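Local coordinates for N5-carboxyaminoimidazole ribonucleotide synthetase (Bacillus anthracis, PDB 3QFF), which catalyses the ATP-dependent carboxylation of 5-aminoimidazole ribonucleotide with bicarbonate, giving N5-carboxyaminoimidazole ribonucleotide in purine biosynthesis, at residues R335-Y340 / L369-S374. Residues are numbered along the deposited sequence; the frame is centred on the assembly and turned at random.
Sequences RLTGCY and LEKAKS
Cys339 faces Lys371 across 9.0 Å between CA atoms, where a type II turn from Leu336 to Cys339, closed by Cys339 N to Leu336 O and with Gly338 at positive phi, leads into strand 339-343 beside helix 365-374. That gap is bridged by the long side chain of Lys371. CG leaves anti to the backbone N (chi1 180°), the chain bends once at chi2 (71°), and from there it runs extended to the carbonyl of Arg335, just ahead of the turn. On the way its CG and CE pass the sulfur of Cys339, each 4.2 Å from SG, in loose van der Waals contact. At its end Lys371 NZ donates a hydrogen bond of 2.8 Å to the backbone O of Arg335, lying in the carbonyl plane with a C=O...N angle of 159°. The methyl CG2 of Thr337 comes within 3.9 Å of NZ, the two side chains crossing at about a right angle. Arg335, bent at chi2 and chi3, brings NH2 to 3.2 Å from Ser374 O, but the angle is too poor for a hydrogen bond. Cys339 also packs on Val358 and Ile360 of strand 354-361. One ammonium-to-carbonyl bond thus ties the residue just ahead of the turn to helix 365-374, and the partial negative charge on the carbonyl oxygen probably eases the placing of Lys371 NZ only 5.7 Å from Arg335 NE.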
loop_
_atom_site.group_PDB
_atom_site.type_symbol
_atom_site.label_atom_id
_atom_site.label_comp_id
_atom_site.label_asym_id
_atom_site.label_seq_id
_atom_site.Cartn_x
_atom_site.Cartn_y
_atom_site.Cartn_z
ATOM N N ARG A 335 10.125 19.367 -2.774
ATOM C CA ARG A 335 10.903 19.338 -1.542
ATOM C C ARG A 335 10.516 18.160 -0.654
ATOM O O ARG A 335 10.954 18.073 0.500
ATOM C CB ARG A 335 10.766 20.655 -0.771
ATOM C CG ARG A 335 11.150 21.888 -1.572
ATOM C CD ARG A 335 12.066 22.794 -0.781
ATOM N NE ARG A 335 11.373 23.530 0.278
ATOM C CZ ARG A 335 11.921 24.508 1.001
ATOM N NH1 ARG A 335 13.179 24.882 0.786
ATOM N NH2 ARG A 335 11.210 25.121 1.941
ATOM N N LEU A 336 9.740 17.227 -1.208
ATOM C CA LEU A 336 9.139 16.163 -0.407
ATOM C C LEU A 336 9.959 14.877 -0.319
ATOM O O LEU A 336 9.396 13.786 -0.163
ATOM C CB LEU A 336 7.706 15.876 -0.866
ATOM C CG LEU A 336 6.692 17.006 -0.654
ATOM C CD1 LEU A 336 5.354 16.616 -1.251
ATOM C CD2 LEU A 336 6.539 17.335 0.832
ATOM N N THR A 337 11.283 15.018 -0.382
ATOM C CA THR A 337 12.214 13.904 -0.157
ATOM C C THR A 337 12.036 13.282 1.242
ATOM O O THR A 337 11.896 14.003 2.240
ATOM C CB THR A 337 13.692 14.340 -0.380
ATOM O OG1 THR A 337 14.571 13.213 -0.208
ATOM C CG2 THR A 337 14.092 15.414 0.595
ATOM N N GLY A 338 12.026 11.950 1.307
ATOM C CA GLY A 338 11.826 11.232 2.570
ATOM C C GLY A 338 10.429 11.411 3.164
ATOM O O GLY A 338 10.205 11.102 4.337
ATOM N N CYS A 339 9.502 11.910 2.347
ATOM C CA CYS A 339 8.129 12.165 2.751
ATOM C C CYS A 339 7.235 11.316 1.871
ATOM O O CYS A 339 7.506 11.164 0.672
ATOM C CB CYS A 339 7.766 13.641 2.568
ATOM S SG CYS A 339 8.787 14.795 3.515
ATOM N N TYR A 340 6.177 10.765 2.457
ATOM C CA TYR A 340 5.278 9.866 1.730
ATOM C C TYR A 340 3.857 10.412 1.753
ATOM O O TYR A 340 3.159 10.384 2.786
ATOM C CB TYR A 340 5.409 8.427 2.269
ATOM C CG TYR A 340 6.834 7.957 2.100
ATOM C CD1 TYR A 340 7.788 8.194 3.094
ATOM C CD2 TYR A 340 7.255 7.372 0.900
ATOM C CE1 TYR A 340 9.122 7.817 2.929
ATOM C CE2 TYR A 340 8.591 6.979 0.728
ATOM C CZ TYR A 340 9.515 7.210 1.740
ATOM O OH TYR A 340 10.833 6.849 1.569
ATOM N N LEU A 369 10.737 15.935 12.463
ATOM C CA LEU A 369 10.025 17.115 12.966
ATOM C C LEU A 369 10.526 18.393 12.306
ATOM O O LEU A 369 9.731 19.243 11.898
ATOM C CB LEU A 369 10.111 17.215 14.492
ATOM C CG LEU A 369 9.220 16.232 15.266
ATOM C CD1 LEU A 369 9.509 16.313 16.760
ATOM C CD2 LEU A 369 7.752 16.487 14.982
ATOM N N GLU A 370 11.844 18.501 12.177
ATOM C CA GLU A 370 12.467 19.666 11.555
ATOM C C GLU A 370 12.094 19.762 10.080
ATOM O O GLU A 370 11.819 20.858 9.568
ATOM C CB GLU A 370 13.982 19.598 11.723
ATOM C CG GLU A 370 14.621 20.931 12.062
ATOM C CD GLU A 370 16.084 20.993 11.654
ATOM O OE1 GLU A 370 16.390 20.649 10.484
ATOM O OE2 GLU A 370 16.930 21.391 12.493
ATOM N N LYS A 371 12.047 18.612 9.405
ATOM C CA LYS A 371 11.649 18.581 8.002
ATOM C C LYS A 371 10.272 19.223 7.772
ATOM O O LYS A 371 10.121 20.050 6.876
ATOM C CB LYS A 371 11.683 17.154 7.435
ATOM C CG LYS A 371 11.268 17.074 5.959
ATOM C CD LYS A 371 12.325 17.675 5.015
ATOM C CE LYS A 371 11.749 17.768 3.602
ATOM N NZ LYS A 371 12.654 18.462 2.641
ATOM N N ALA A 372 9.285 18.845 8.580
ATOM C CA ALA A 372 7.953 19.453 8.506
ATOM C C ALA A 372 7.984 20.977 8.699
ATOM O O ALA A 372 7.371 21.713 7.930
ATOM C CB ALA A 372 6.996 18.800 9.516
ATOM N N LYS A 373 8.703 21.437 9.718
ATOM C CA LYS A 373 8.857 22.879 9.967
ATOM C C LYS A 373 9.467 23.590 8.761
ATOM O O LYS A 373 8.930 24.604 8.290
ATOM C CB LYS A 373 9.747 23.123 11.192
ATOM C CG LYS A 373 9.019 23.195 12.509
ATOM C CD LYS A 373 9.984 23.572 13.640
ATOM C CE LYS A 373 10.450 22.357 14.419
ATOM N NZ LYS A 373 9.363 21.889 15.347
ATOM N N SER A 374 10.570 23.030 8.249
ATOM C CA SER A 374 11.355 23.675 7.193
ATOM C C SER A 374 10.571 23.840 5.899
ATOM O O SER A 374 10.886 24.705 5.083
ATOM C CB SER A 374 12.694 22.947 6.953
ATOM O OG SER A 374 12.530 21.749 6.210
#